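Local coordinates for probable leucine/isoleucine/valine-binding protein (Rhodopirellula baltica, PDB 4KV7) that probably binds branched-chain or related amino acids in the periplasm, as a two-lobed solute receptor of the leucine-binding protein family, at residues A[27-32]-A[197-202]; A[139-144]-A[246-251]. The protein carries 1 engineered substitution. All blocks are in the same frame, centred on the assembly; numbering follows the deposited sequence.

Contact 1 (A[27-32]-A[197-202]); sequences SGPAAE and RRNTSQ
Between the two lobes of this periplasmic binding protein fold, the turn that leads from strand 16-24 into helix 31-50 of one lobe meets the loop after strand 193-196 of the other, Pro29 pressing on Asn199. The joint is small, burying 107 Å² in all, and the closest pair of CA atoms, Pro29 CA and Asn199 CA, is 6.0 Å apart. No hydrogen bond spans it; the evidence is for van der Waals contact between a proline ring and an amide side chain that cross at about a right angle. Each partner stands on a tight turn. Gly28 to Ala31 form a type I turn, closed by Ala31 N to Gly28 O, which puts Pro29 and Ala30 at its corners. Arg197 to Thr200 form a type II turn with Asn199 at its third position; Arg197 O there accepts from both N and OG1 of Thr200. The same hydroxyl takes the N-H of Gln202 in an ST turn, a nearly straight bond of 165°. The amide of Asn199 is held at its nitrogen: ND2 bonds to Glu69 OE2, whose carboxylate also holds Arg198 in a salt bridge, and this leaves OD1 as the atom facing the proline. With CG anti to the carbonyl carbon (chi1 -72°), the amide swings out toward the proline. Asn199 CB lies 3.7 Å from Pro29 CG. Ala30 adds a looser touch, its CB 4.2 Å from Asn199 OD1, and the closest approach is Pro29 CG to Asn199 OD1, at 3.4 Å.

Contact 2 (A[139-144]-A[246-251]); sequences AEETAA and LAVSFV
Glu141, on helix 138-151, grips Ser249 with both carboxylate oxygens, one taking the backbone N-H and the other the hydroxyl. Ser249 N donates to the syn lone pair of Glu141 OE1, at 2.8 Å and with an N-H...O angle of 154°. Ser249 OG gives its proton to Glu141 OE2 at 2.6 Å, again on the syn side but 19° out of the carboxylate plane. Two bonds from one residue, one to each oxygen, fix the rotation of the carboxylate about its last bond. The reach comes from a chain extended beyond CG (chi2 -174°), while on the serine OG sits between the backbone N and the carbonyl carbon, on the same flank as its own N-H. Val248 touches the same carboxylate without a polar bond: its CA is 3.5 Å from Glu141 OE1. Thr142 CG2 only grazes Val248 CG1, at 4.5 Å.

In the next shell, Thr270 OG1 also bonds to Glu141 OE1, giving that oxygen a second grip, and Arg135 makes a weak bond to Ser249 OG. All four touching residues are buried, so these donors would probably stabilise a negative charge on Glu141. Met145, one turn further along the helix, packs on Leu246 and Val248, while backbone bonds tie Leu246 and Ala247 to strands 219-223 and 268-271. Beyond the serine, Phe250 leads away from residues 139-144, its ring meeting those of Tyr68, Phe116 and Tyr168. The whole is a helix side chain holding the first turn after a strand, at the C-terminal end of strand 244-247, an inner strand in the parallel part of the mixed sheet, where the chain turns toward helix 253-260 in the alpha/beta lobe architecture of periplasmic binding proteins.

From the N terminus, the chain leaves strand 16-24, makes the turn of 27-32 and runs through helix 31-50 before reaching 139-144 on helix 138-151. It returns to the 27-32 turn at 197-202, closing contact 1 over 164 intervening residues, and reaches 246-251 later to close contact 2 over 101. Because the four segments alternate, the two loops cross. Contact 1 bridges the lobes, whereas contact 2 lies within the lobe of the seven-stranded sheet and fastens a helix to a strand end. Their centres are 19 Å apart and their nearest atoms about 6 Å, without touching; Tyr68 packs against Ala30 and Phe250, connecting both.

Contact 1 (A[27-32]-A[197-202])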
loop_
_atom_site.group_PDB
_atom_site.type_symbol
_atom_site.label_atom_id
_atom_site.label_comp_id
_atom_site.label_asym_id
_atom_site.label_seq_id
_atom_site.Cartn_x
_atom_site.Cartn_y
_atom_site.Cartn_z
ATOM N N SER A 27 -3.135 -1.661 15.733
ATOM C CA SER A 27 -3.934 -0.815 16.606
ATOM C C SER A 27 -3.600 0.628 16.263
ATOM O O SER A 27 -2.711 0.906 15.464
ATOM C CB SER A 27 -3.601 -1.082 18.074
ATOM O OG SER A 27 -2.285 -0.636 18.379
ATOM N N GLY A 28 -4.303 1.555 16.891
ATOM C CA GLY A 28 -4.086 2.961 16.619
ATOM C C GLY A 28 -4.913 3.466 15.454
ATOM O O GLY A 28 -5.697 2.718 14.867
ATOM N N PRO A 29 -4.741 4.738 15.105
ATOM C CA PRO A 29 -5.657 5.377 14.150
ATOM C C PRO A 29 -5.533 4.904 12.705
ATOM O O PRO A 29 -6.444 5.218 11.935
ATOM C CB PRO A 29 -5.336 6.877 14.282
ATOM C CG PRO A 29 -3.982 6.927 14.868
ATOM C CD PRO A 29 -3.829 5.706 15.736
ATOM N N ALA A 30 -4.475 4.170 12.358
ATOM C CA ALA A 30 -4.324 3.622 11.005
ATOM C C ALA A 30 -4.451 2.095 10.999
ATOM O O ALA A 30 -4.034 1.437 10.035
ATOM C CB ALA A 30 -2.994 4.058 10.396
ATOM N N ALA A 31 -5.031 1.529 12.056
ATOM C CA ALA A 31 -5.110 0.073 12.219
ATOM C C ALA A 31 -5.742 -0.680 11.056
ATOM O O ALA A 31 -5.390 -1.829 10.807
ATOM C CB ALA A 31 -5.839 -0.278 13.489
ATOM N N GLU A 32 -6.678 -0.061 10.344
ATOM C CA GLU A 32 -7.315 -0.767 9.238
ATOM C C GLU A 32 -6.307 -1.215 8.184
ATOM O O GLU A 32 -6.507 -2.225 7.508
ATOM C CB GLU A 32 -8.398 0.082 8.592
ATOM C CG GLU A 32 -9.650 0.180 9.438
ATOM C CD GLU A 32 -10.350 -1.164 9.579
ATOM O OE1 GLU A 32 -10.638 -1.804 8.547
ATOM O OE2 GLU A 32 -10.605 -1.576 10.728
ATOM N N ARG A 197 0.265 16.106 11.338
ATOM C CA ARG A 197 1.180 15.204 12.026
ATOM C C ARG A 197 0.650 13.770 12.045
ATOM O O ARG A 197 -0.529 13.534 12.361
ATOM C CB ARG A 197 1.437 15.698 13.458
ATOM C CG ARG A 197 2.370 14.788 14.246
ATOM C CD ARG A 197 2.985 15.461 15.471
ATOM N NE ARG A 197 2.043 15.693 16.562
ATOM C CZ ARG A 197 1.705 14.785 17.470
ATOM N NH1 ARG A 197 2.195 13.559 17.395
ATOM N NH2 ARG A 197 0.860 15.102 18.442
ATOM N N ARG A 198 1.520 12.816 11.714
ATOM C CA ARG A 198 1.173 11.395 11.691
ATOM C C ARG A 198 0.441 10.939 12.948
ATOM O O ARG A 198 0.836 11.252 14.072
ATOM C CB ARG A 198 2.427 10.543 11.512
ATOM C CG ARG A 198 2.129 9.047 11.446
ATOM C CD ARG A 198 3.395 8.204 11.248
ATOM N NE ARG A 198 4.287 8.273 12.400
ATOM C CZ ARG A 198 5.426 8.959 12.458
ATOM N NH1 ARG A 198 5.861 9.668 11.423
ATOM N NH2 ARG A 198 6.136 8.943 13.575
ATOM N N ASN A 199 -0.630 10.187 12.721
ATOM C CA ASN A 199 -1.436 9.584 13.776
ATOM C C ASN A 199 -2.180 10.587 14.643
ATOM O O ASN A 199 -2.644 10.251 15.716
ATOM C CB ASN A 199 -0.637 8.557 14.587
ATOM C CG ASN A 199 -0.378 7.285 13.797
ATOM O OD1 ASN A 199 -1.191 6.896 12.957
ATOM N ND2 ASN A 199 0.758 6.647 14.045
ATOM N N THR A 200 -2.334 11.809 14.146
ATOM C CA THR A 200 -3.213 12.789 14.769
ATOM C C THR A 200 -4.365 13.096 13.829
ATOM O O THR A 200 -4.366 12.680 12.668
ATOM C CB THR A 200 -2.501 14.136 15.080
ATOM O OG1 THR A 200 -2.333 14.899 13.878
ATOM C CG2 THR A 200 -1.163 13.932 15.794
ATOM N N SER A 201 -5.337 13.850 14.329
ATOM C CA SER A 201 -6.417 14.381 13.503
ATOM C C SER A 201 -6.262 15.895 13.337
ATOM O O SER A 201 -7.230 16.601 13.040
ATOM C CB SER A 201 -7.765 14.089 14.150
ATOM O OG SER A 201 -7.859 14.834 15.348
ATOM N N GLN A 202 -5.052 16.395 13.555
ATOM C CA GLN A 202 -4.837 17.836 13.585
ATOM C C GLN A 202 -4.627 18.387 12.186
ATOM O O GLN A 202 -3.495 18.570 11.736
ATOM C CB GLN A 202 -3.666 18.163 14.506
ATOM C CG GLN A 202 -3.940 17.768 15.950
ATOM C CD GLN A 202 -2.733 17.935 16.844
ATOM O OE1 GLN A 202 -1.916 18.836 16.643
ATOM N NE2 GLN A 202 -2.593 17.045 17.821
#

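Contact 2 (A[139-144]-A[246-251])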
loop_
_atom_site.group_PDB
_atom_site.type_symbol
_atom_site.label_atom_id
_atom_site.label_comp_id
_atom_site.label_asym_id
_atom_site.label_seq_id
_atom_site.Cartn_x
_atom_site.Cartn_y
_atom_site.Cartn_z
ATOM N N ALA A 139 5.385 7.800 -6.760
ATOM C CA ALA A 139 5.739 8.575 -7.945
ATOM C C ALA A 139 4.826 8.193 -9.111
ATOM O O ALA A 139 4.351 9.063 -9.852
ATOM C CB ALA A 139 7.194 8.357 -8.311
ATOM N N GLU A 140 4.597 6.897 -9.287
ATOM C CA GLU A 140 3.719 6.430 -10.358
ATOM C C GLU A 140 2.255 6.821 -10.142
ATOM O O GLU A 140 1.570 7.202 -11.085
ATOM C CB GLU A 140 3.906 4.921 -10.563
ATOM C CG GLU A 140 5.284 4.617 -11.156
ATOM C CD GLU A 140 5.739 3.168 -11.038
ATOM O OE1 GLU A 140 5.340 2.456 -10.100
ATOM O OE2 GLU A 140 6.542 2.752 -11.897
ATOM N N GLU A 141 1.771 6.744 -8.907
ATOM C CA GLU A 141 0.390 7.139 -8.637
ATOM C C GLU A 141 0.182 8.619 -8.900
ATOM O O GLU A 141 -0.797 9.020 -9.547
ATOM C CB GLU A 141 -0.019 6.823 -7.198
ATOM C CG GLU A 141 -0.087 5.344 -6.869
ATOM C CD GLU A 141 -0.630 5.111 -5.480
ATOM O OE1 GLU A 141 -1.758 5.552 -5.197
ATOM O OE2 GLU A 141 0.071 4.497 -4.643
ATOM N N THR A 142 1.092 9.431 -8.375
ATOM C CA THR A 142 0.965 10.884 -8.518
ATOM C C THR A 142 1.151 11.353 -9.950
ATOM O O THR A 142 0.517 12.319 -10.372
ATOM C CB THR A 142 1.893 11.666 -7.557
ATOM O OG1 THR A 142 3.253 11.271 -7.762
ATOM C CG2 THR A 142 1.482 11.451 -6.097
ATOM N N ALA A 143 2.002 10.675 -10.708
ATOM C CA ALA A 143 2.158 11.005 -12.121
ATOM C C ALA A 143 0.842 10.760 -12.848
ATOM O O ALA A 143 0.419 11.575 -13.673
ATOM C CB ALA A 143 3.282 10.180 -12.745
ATOM N N ALA A 144 0.202 9.631 -12.568
ATOM C CA ALA A 144 -1.069 9.320 -13.217
ATOM C C ALA A 144 -2.126 10.379 -12.896
ATOM O O ALA A 144 -2.839 10.840 -13.785
ATOM C CB ALA A 144 -1.545 7.942 -12.817
ATOM N N LEU A 246 -8.245 13.728 -4.385
ATOM C CA LEU A 246 -7.676 12.487 -4.914
ATOM C C LEU A 246 -6.826 11.839 -3.839
ATOM O O LEU A 246 -5.894 12.461 -3.329
ATOM C CB LEU A 246 -6.794 12.737 -6.138
ATOM C CG LEU A 246 -7.463 13.455 -7.314
ATOM C CD1 LEU A 246 -7.242 14.968 -7.260
ATOM C CD2 LEU A 246 -6.970 12.888 -8.636
ATOM N N ALA A 247 -7.118 10.585 -3.513
ATOM C CA ALA A 247 -6.420 9.866 -2.451
ATOM C C ALA A 247 -5.448 8.867 -3.055
ATOM O O ALA A 247 -5.813 8.101 -3.957
ATOM C CB ALA A 247 -7.427 9.140 -1.586
ATOM N N VAL A 248 -4.223 8.837 -2.552
ATOM C CA VAL A 248 -3.312 7.767 -2.955
ATOM C C VAL A 248 -3.734 6.456 -2.304
ATOM O O VAL A 248 -4.561 6.425 -1.371
ATOM C CB VAL A 248 -1.825 8.077 -2.657
ATOM C CG1 VAL A 248 -1.378 9.339 -3.402
ATOM C CG2 VAL A 248 -1.562 8.191 -1.169
ATOM N N SER A 249 -3.134 5.370 -2.770
ATOM C CA SER A 249 -3.470 4.025 -2.325
ATOM C C SER A 249 -3.462 3.850 -0.809
ATOM O O SER A 249 -4.358 3.214 -0.235
ATOM C CB SER A 249 -2.478 3.049 -2.955
ATOM O OG SER A 249 -1.164 3.412 -2.585
ATOM N N PHE A 250 -2.436 4.392 -0.173
ATOM C CA PHE A 250 -2.165 4.183 1.238
ATOM C C PHE A 250 -3.242 4.788 2.135
ATOM O O PHE A 250 -3.375 4.370 3.278
ATOM C CB PHE A 250 -0.796 4.797 1.579
ATOM C CG PHE A 250 -0.276 4.453 2.953
ATOM C CD1 PHE A 250 -0.591 5.232 4.060
ATOM C CD2 PHE A 250 0.563 3.359 3.129
ATOM C CE1 PHE A 250 -0.104 4.917 5.309
ATOM C CE2 PHE A 250 1.038 3.031 4.382
ATOM C CZ PHE A 250 0.703 3.816 5.482
ATOM N N VAL A 251 -3.998 5.771 1.643
ATOM C CA VAL A 251 -5.051 6.380 2.454
ATOM C C VAL A 251 -6.001 5.324 3.000
ATOM O O VAL A 251 -6.420 5.401 4.151
ATOM C CB VAL A 251 -5.834 7.436 1.639
ATOM C CG1 VAL A 251 -7.038 7.956 2.419
ATOM C CG2 VAL A 251 -4.918 8.581 1.249
#